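Local coordinates for HTH-type transcriptional regulator PrpR (Mycobacterium tuberculosis, PDB 6D2S), which regulates, as a DNA-binding transcription factor, the expression of enzymes that break down short-chain fatty acids through the glyoxylate and methylcitrate cycles, at residues A[74-79]-A[89-94]; A[64-69]-A[80-85]. One frame throughout, in Å; residues are numbered along the deposited sequence.

Contact 1: residues A[74-79]-A[89-94]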
loop_
_atom_site.group_PDB
_atom_site.type_symbol
_atom_site.label_atom_id
_atom_site.label_comp_id
_atom_site.label_asym_id
_atom_site.label_seq_id
_atom_site.Cartn_x
_atom_site.Cartn_y
_atom_site.Cartn_z
ATOM N N LYS A 74 -18.635 -20.152 0.816
ATOM C CA LYS A 74 -18.055 -19.157 -0.096
ATOM C C LYS A 74 -18.687 -17.778 0.104
ATOM O O LYS A 74 -19.199 -17.148 -0.824
ATOM C CB LYS A 74 -18.179 -19.617 -1.554
ATOM C CG LYS A 74 -17.455 -20.929 -1.839
ATOM C CD LYS A 74 -17.263 -21.150 -3.331
ATOM C CE LYS A 74 -18.591 -21.159 -4.065
ATOM N NZ LYS A 74 -18.397 -21.290 -5.537
ATOM N N VAL A 75 -18.639 -17.312 1.347
ATOM C CA VAL A 75 -19.117 -15.981 1.707
ATOM C C VAL A 75 -17.957 -15.206 2.297
ATOM O O VAL A 75 -17.263 -15.707 3.185
ATOM C CB VAL A 75 -20.282 -16.045 2.715
ATOM C CG1 VAL A 75 -20.530 -14.651 3.323
ATOM C CG2 VAL A 75 -21.539 -16.566 2.044
ATOM N N LEU A 76 -17.763 -13.968 1.833
ATOM C CA LEU A 76 -16.764 -13.080 2.416
ATOM C C LEU A 76 -17.504 -11.954 3.125
ATOM O O LEU A 76 -18.180 -11.149 2.476
ATOM C CB LEU A 76 -15.821 -12.509 1.357
ATOM C CG LEU A 76 -14.824 -11.485 1.916
ATOM C CD1 LEU A 76 -13.850 -12.149 2.889
ATOM C CD2 LEU A 76 -14.062 -10.790 0.790
ATOM N N ARG A 77 -17.381 -11.903 4.449
ATOM C CA ARG A 77 -17.919 -10.794 5.226
ATOM C C ARG A 77 -16.870 -9.697 5.354
ATOM O O ARG A 77 -15.699 -9.973 5.632
ATOM C CB ARG A 77 -18.366 -11.282 6.607
ATOM C CG ARG A 77 -19.620 -12.125 6.525
ATOM C CD ARG A 77 -19.796 -12.963 7.778
ATOM N NE ARG A 77 -19.969 -12.137 8.968
ATOM C CZ ARG A 77 -19.496 -12.459 10.169
ATOM N NH1 ARG A 77 -18.800 -13.580 10.335
ATOM N NH2 ARG A 77 -19.710 -11.658 11.206
ATOM N N VAL A 78 -17.290 -8.460 5.133
ATOM C CA VAL A 78 -16.405 -7.308 5.125
ATOM C C VAL A 78 -16.975 -6.299 6.108
ATOM O O VAL A 78 -18.186 -6.059 6.119
ATOM C CB VAL A 78 -16.274 -6.700 3.712
ATOM C CG1 VAL A 78 -15.421 -5.427 3.746
ATOM C CG2 VAL A 78 -15.691 -7.731 2.748
ATOM N N ALA A 79 -16.105 -5.734 6.946
ATOM C CA ALA A 79 -16.550 -4.898 8.056
ATOM C C ALA A 79 -17.294 -3.658 7.569
ATOM O O ALA A 79 -16.809 -2.924 6.706
ATOM C CB ALA A 79 -15.350 -4.468 8.908
ATOM N N PHE A 89 -10.374 -2.920 -0.750
ATOM C CA PHE A 89 -9.071 -3.494 -0.409
ATOM C C PHE A 89 -9.218 -4.884 0.206
ATOM O O PHE A 89 -8.477 -5.814 -0.145
ATOM C CB PHE A 89 -8.327 -2.552 0.541
ATOM C CG PHE A 89 -6.890 -2.925 0.755
ATOM C CD1 PHE A 89 -5.894 -2.378 -0.045
ATOM C CD2 PHE A 89 -6.542 -3.786 1.772
ATOM C CE1 PHE A 89 -4.566 -2.704 0.166
ATOM C CE2 PHE A 89 -5.214 -4.134 1.989
ATOM C CZ PHE A 89 -4.231 -3.592 1.188
ATOM N N GLN A 90 -10.180 -5.047 1.110
ATOM C CA GLN A 90 -10.409 -6.353 1.722
ATOM C C GLN A 90 -10.848 -7.384 0.692
ATOM O O GLN A 90 -10.402 -8.535 0.730
ATOM C CB GLN A 90 -11.463 -6.239 2.823
ATOM C CG GLN A 90 -11.011 -5.415 4.000
ATOM C CD GLN A 90 -9.711 -5.931 4.592
ATOM O OE1 GLN A 90 -9.591 -7.115 4.908
ATOM N NE2 GLN A 90 -8.738 -5.038 4.760
ATOM N N ILE A 91 -11.766 -7.004 -0.203
ATOM C CA ILE A 91 -12.273 -7.948 -1.190
ATOM C C ILE A 91 -11.167 -8.359 -2.143
ATOM O O ILE A 91 -11.033 -9.539 -2.494
ATOM C CB ILE A 91 -13.469 -7.341 -1.950
ATOM C CG1 ILE A 91 -14.584 -6.975 -0.970
ATOM C CG2 ILE A 91 -13.972 -8.326 -3.014
ATOM C CD1 ILE A 91 -15.610 -5.942 -1.554
ATOM N N ALA A 92 -10.351 -7.394 -2.577
ATOM C CA ALA A 92 -9.272 -7.722 -3.497
ATOM C C ALA A 92 -8.193 -8.554 -2.816
ATOM O O ALA A 92 -7.558 -9.394 -3.467
ATOM C CB ALA A 92 -8.677 -6.427 -4.086
ATOM N N THR A 93 -7.988 -8.355 -1.512
ATOM C CA THR A 93 -7.069 -9.216 -0.774
ATOM C C THR A 93 -7.556 -10.657 -0.795
ATOM O O THR A 93 -6.787 -11.577 -1.096
ATOM C CB THR A 93 -6.893 -8.716 0.662
ATOM O OG1 THR A 93 -6.262 -7.432 0.645
ATOM C CG2 THR A 93 -5.992 -9.682 1.461
ATOM N N GLN A 94 -8.855 -10.870 -0.533
ATOM C CA GLN A 94 -9.404 -12.224 -0.594
ATOM C C GLN A 94 -9.370 -12.777 -2.016
ATOM O O GLN A 94 -9.150 -13.980 -2.212
ATOM C CB GLN A 94 -10.838 -12.244 -0.048
ATOM C CG GLN A 94 -11.371 -13.654 0.191
ATOM C CD GLN A 94 -10.594 -14.359 1.281
ATOM O OE1 GLN A 94 -10.245 -15.543 1.163
ATOM N NE2 GLN A 94 -10.316 -13.633 2.357
#
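Leu76 lies across the base of the Gln94 side chain, its CD2 methyl 3.6 Å from Gln94 CB. The same methyl rests on the helix backbone at Ile91, with CD2 3.9 Å from Ile91 CA, so one branch of the leucine fills the angle between two residues a turn apart. The other branch, CD1, runs beside Gln94 CG at 4.0 Å. With CG of Leu76 anti to the backbone N (chi1 176°), both methyls are carried out from strand 75-79 toward the helix. Val78, two residues on, splits its methyls between different partners: CG2 meets Ile91 CG1 at 4.0 Å, the two side chains crossing nearly at right angles, whereas CG1 reaches the aliphatic start of Gln90, 4.1 Å from its CB. This is helix-on-sheet packing in the IrrE N-terminal-like domain: the chain turns back after its strand, and helix 84-99 lies over the sheet, its segment 89-94 running at 150° to the strand with 9.2 Å between the axes. The zinc-dependent relatives in the peptidase clan bear an HEXXH motif on the equivalent helix, and Thr93 and Gln94 probably stand where its first two residues would be. No hydrogen bond ties the two segments together. The amide of Gln90 turns off the interface: its chain bends at chi2 (-55°) and leaves the strand, to be held by Arg67 through OE1 and by Gln86 through NE2. Within the helix, Phe89 O is gripped twice by Thr93, by its N and by its OG1 at 2.9 Å, the two donors arriving from opposite faces of the carbonyl plane. Ile91 also touches Val55 of strand 54-58, extending the apolar layer across the sheet.

Contact 2: residues A[64-69]-A[80-85]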
loop_
_atom_site.group_PDB
_atom_site.type_symbol
_atom_site.label_atom_id
_atom_site.label_comp_id
_atom_site.label_asym_id
_atom_site.label_seq_id
_atom_site.Cartn_x
_atom_site.Cartn_y
_atom_site.Cartn_z
ATOM N N THR A 64 -13.235 -7.807 15.835
ATOM C CA THR A 64 -13.216 -6.554 15.077
ATOM C C THR A 64 -12.293 -6.648 13.860
ATOM O O THR A 64 -11.667 -5.666 13.449
ATOM C CB THR A 64 -12.825 -5.369 15.971
ATOM O OG1 THR A 64 -13.292 -4.147 15.383
ATOM C CG2 THR A 64 -11.318 -5.288 16.145
ATOM N N ALA A 65 -12.195 -7.839 13.273
ATOM C CA ALA A 65 -11.443 -7.995 12.040
ATOM C C ALA A 65 -12.057 -7.128 10.940
ATOM O O ALA A 65 -13.204 -6.682 11.034
ATOM C CB ALA A 65 -11.421 -9.461 11.617
ATOM N N LYS A 66 -11.275 -6.883 9.879
ATOM C CA LYS A 66 -11.826 -6.174 8.726
ATOM C C LYS A 66 -12.537 -7.107 7.755
ATOM O O LYS A 66 -13.307 -6.634 6.911
ATOM C CB LYS A 66 -10.735 -5.393 7.982
ATOM C CG LYS A 66 -10.119 -4.253 8.787
ATOM C CD LYS A 66 -9.145 -3.439 7.940
ATOM C CE LYS A 66 -8.562 -2.264 8.728
ATOM N NZ LYS A 66 -7.810 -1.323 7.835
ATOM N N ARG A 67 -12.295 -8.411 7.847
ATOM C CA ARG A 67 -12.985 -9.368 7.000
ATOM C C ARG A 67 -12.951 -10.735 7.667
ATOM O O ARG A 67 -12.142 -10.992 8.564
ATOM C CB ARG A 67 -12.364 -9.438 5.596
ATOM C CG ARG A 67 -11.032 -10.189 5.563
ATOM C CD ARG A 67 -10.422 -10.252 4.154
ATOM N NE ARG A 67 -9.189 -11.029 4.202
ATOM C CZ ARG A 67 -7.991 -10.524 4.486
ATOM N NH1 ARG A 67 -7.841 -9.223 4.732
ATOM N NH2 ARG A 67 -6.935 -11.325 4.523
ATOM N N ARG A 68 -13.861 -11.600 7.225
ATOM C CA ARG A 68 -13.873 -13.003 7.625
ATOM C C ARG A 68 -14.388 -13.801 6.441
ATOM O O ARG A 68 -15.511 -13.571 5.982
ATOM C CB ARG A 68 -14.752 -13.241 8.862
ATOM C CG ARG A 68 -14.690 -14.669 9.420
ATOM C CD ARG A 68 -13.311 -14.978 9.983
ATOM N NE ARG A 68 -13.138 -16.383 10.349
ATOM C CZ ARG A 68 -13.175 -16.841 11.596
ATOM N NH1 ARG A 68 -13.383 -16.009 12.609
ATOM N NH2 ARG A 68 -12.998 -18.129 11.833
ATOM N N TYR A 69 -13.571 -14.722 5.937
ATOM C CA TYR A 69 -13.976 -15.571 4.836
ATOM C C TYR A 69 -14.586 -16.854 5.390
ATOM O O TYR A 69 -14.036 -17.461 6.313
ATOM C CB TYR A 69 -12.784 -15.872 3.926
ATOM C CG TYR A 69 -13.175 -16.668 2.709
ATOM C CD1 TYR A 69 -14.193 -16.224 1.876
ATOM C CD2 TYR A 69 -12.529 -17.857 2.389
ATOM C CE1 TYR A 69 -14.567 -16.937 0.766
ATOM C CE2 TYR A 69 -12.896 -18.578 1.272
ATOM C CZ TYR A 69 -13.912 -18.112 0.465
ATOM O OH TYR A 69 -14.297 -18.823 -0.642
ATOM N N HIS A 80 -18.453 -3.405 8.178
ATOM C CA HIS A 80 -19.308 -2.287 7.777
ATOM C C HIS A 80 -18.682 -0.933 8.091
ATOM O O HIS A 80 -19.015 0.062 7.437
ATOM C CB HIS A 80 -20.665 -2.406 8.478
ATOM C CG HIS A 80 -20.632 -1.976 9.911
ATOM N ND1 HIS A 80 -19.890 -2.632 10.870
ATOM C CD2 HIS A 80 -21.212 -0.924 10.540
ATOM C CE1 HIS A 80 -20.028 -2.016 12.031
ATOM N NE2 HIS A 80 -20.828 -0.978 11.858
ATOM N N TRP A 81 -17.803 -0.858 9.088
ATOM C CA TRP A 81 -17.223 0.436 9.430
ATOM C C TRP A 81 -16.124 0.871 8.467
ATOM O O TRP A 81 -15.580 1.969 8.631
ATOM C CB TRP A 81 -16.690 0.423 10.869
ATOM C CG TRP A 81 -15.761 -0.704 11.201
ATOM C CD1 TRP A 81 -16.100 -1.929 11.696
ATOM C CD2 TRP A 81 -14.330 -0.706 11.073
ATOM N NE1 TRP A 81 -14.969 -2.693 11.885
ATOM C CE2 TRP A 81 -13.873 -1.967 11.506
ATOM C CE3 TRP A 81 -13.396 0.238 10.637
ATOM C CZ2 TRP A 81 -12.517 -2.308 11.515
ATOM C CZ3 TRP A 81 -12.053 -0.097 10.651
ATOM C CH2 TRP A 81 -11.628 -1.361 11.086
ATOM N N LEU A 82 -15.795 0.059 7.464
ATOM C CA LEU A 82 -14.814 0.456 6.464
ATOM C C LEU A 82 -15.438 1.343 5.396
ATOM O O LEU A 82 -16.594 1.148 5.008
ATOM C CB LEU A 82 -14.205 -0.776 5.791
ATOM C CG LEU A 82 -13.468 -1.767 6.685
ATOM C CD1 LEU A 82 -13.089 -3.005 5.878
ATOM C CD2 LEU A 82 -12.217 -1.126 7.323
ATOM N N MET A 83 -14.666 2.328 4.927
ATOM C CA MET A 83 -15.076 3.126 3.782
ATOM C C MET A 83 -14.963 2.302 2.503
ATOM O O MET A 83 -14.309 1.254 2.485
ATOM C CB MET A 83 -14.222 4.388 3.671
ATOM C CG MET A 83 -14.428 5.380 4.795
ATOM S SD MET A 83 -16.116 5.997 4.832
ATOM C CE MET A 83 -16.234 6.793 3.233
ATOM N N PRO A 84 -15.603 2.751 1.415
ATOM C CA PRO A 84 -15.578 1.958 0.172
ATOM C C PRO A 84 -14.189 1.534 -0.274
ATOM O O PRO A 84 -14.010 0.403 -0.749
ATOM C CB PRO A 84 -16.239 2.900 -0.842
ATOM C CG PRO A 84 -17.199 3.704 -0.003
ATOM C CD PRO A 84 -16.461 3.946 1.294
ATOM N N GLY A 85 -13.190 2.402 -0.117
ATOM C CA GLY A 85 -11.850 2.031 -0.542
ATOM C C GLY A 85 -11.297 0.860 0.244
ATOM O O GLY A 85 -10.666 -0.039 -0.321
HETATM O O HOH W 1 -14.969 -5.468 12.736
#
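Ala65 O accepts a 2.7 Å hydrogen bond from a water that is itself the acceptor for the indole N-H of Trp81, with the water oxygen 2.9 Å from NE1. A weak third link, 3.4 Å long, joins the water to Thr64 OG1. The water lies in the plane of the indole at its edge, bridging a ring nitrogen and a carbonyl that do not bond directly. Thr64 O also approaches the ring edge close to its plane, 4.0 Å from Trp81 CZ2. The broad side of the indole has a different neighbour: Leu82 CD2 sits 3.5 Å above one face, toward the rim. A chi1 of 52° in Trp81 puts CG between the backbone N and the carbonyl carbon, folding the ring back toward the 64-66 loop. Lys66 then fits against both residues. Its chain is extended beyond CG, crosses the indole at about a right angle and brings CE obliquely to within 4.0 Å of Trp81 CH2; one carbon nearer the backbone, CD touches Leu82 CD2 at 3.9 Å. Leu82 uses its second branch on the backbone, CD1 lying 3.8 Å from Lys66 O. Thus the methylene chain of a lysine does apolar work while its ammonium group ends in weak hydrogen bonds to Gln86 OE1 and Tyr254 O. The lysine also lies near a bound calcium ion, probably the one held by Ala248, Asp250 and Leu252. Met83 occupies the N-cap position of helix 84-99, and Arg87 in its first turn bonds to the carbonyls of His80 and Leu82. The contact therefore closes the connection between strand 75-79 and that helix against the loop entering strand 67-70, at the end of the sheet where Lys66 still pairs by backbone with Ala79.

Overall arrangement
Contacts 1 and 2 have centres about 8 Å apart, and both belong to the IrrE N-terminal-like domain. Their segments alternate along the chain, 64-69, 74-79, 80-85 and 89-94, so a compact strand-strand-helix unit is closed twice. Contact 1 presses the middle of helix 84-99 onto strand 75-79, while contact 2 fastens the turn before that helix to the loop that leads into the neighbouring strand 67-70. A side-chain bond links helix 84-99 to strand 67-70, and Arg77 O meets Arg68 N across the hairpin at 2.9 Å. Both contacts thus shape the IrrE-like domain of this fragment; the helix-turn-helix part of the full-length regulator is not among the domains of this chain.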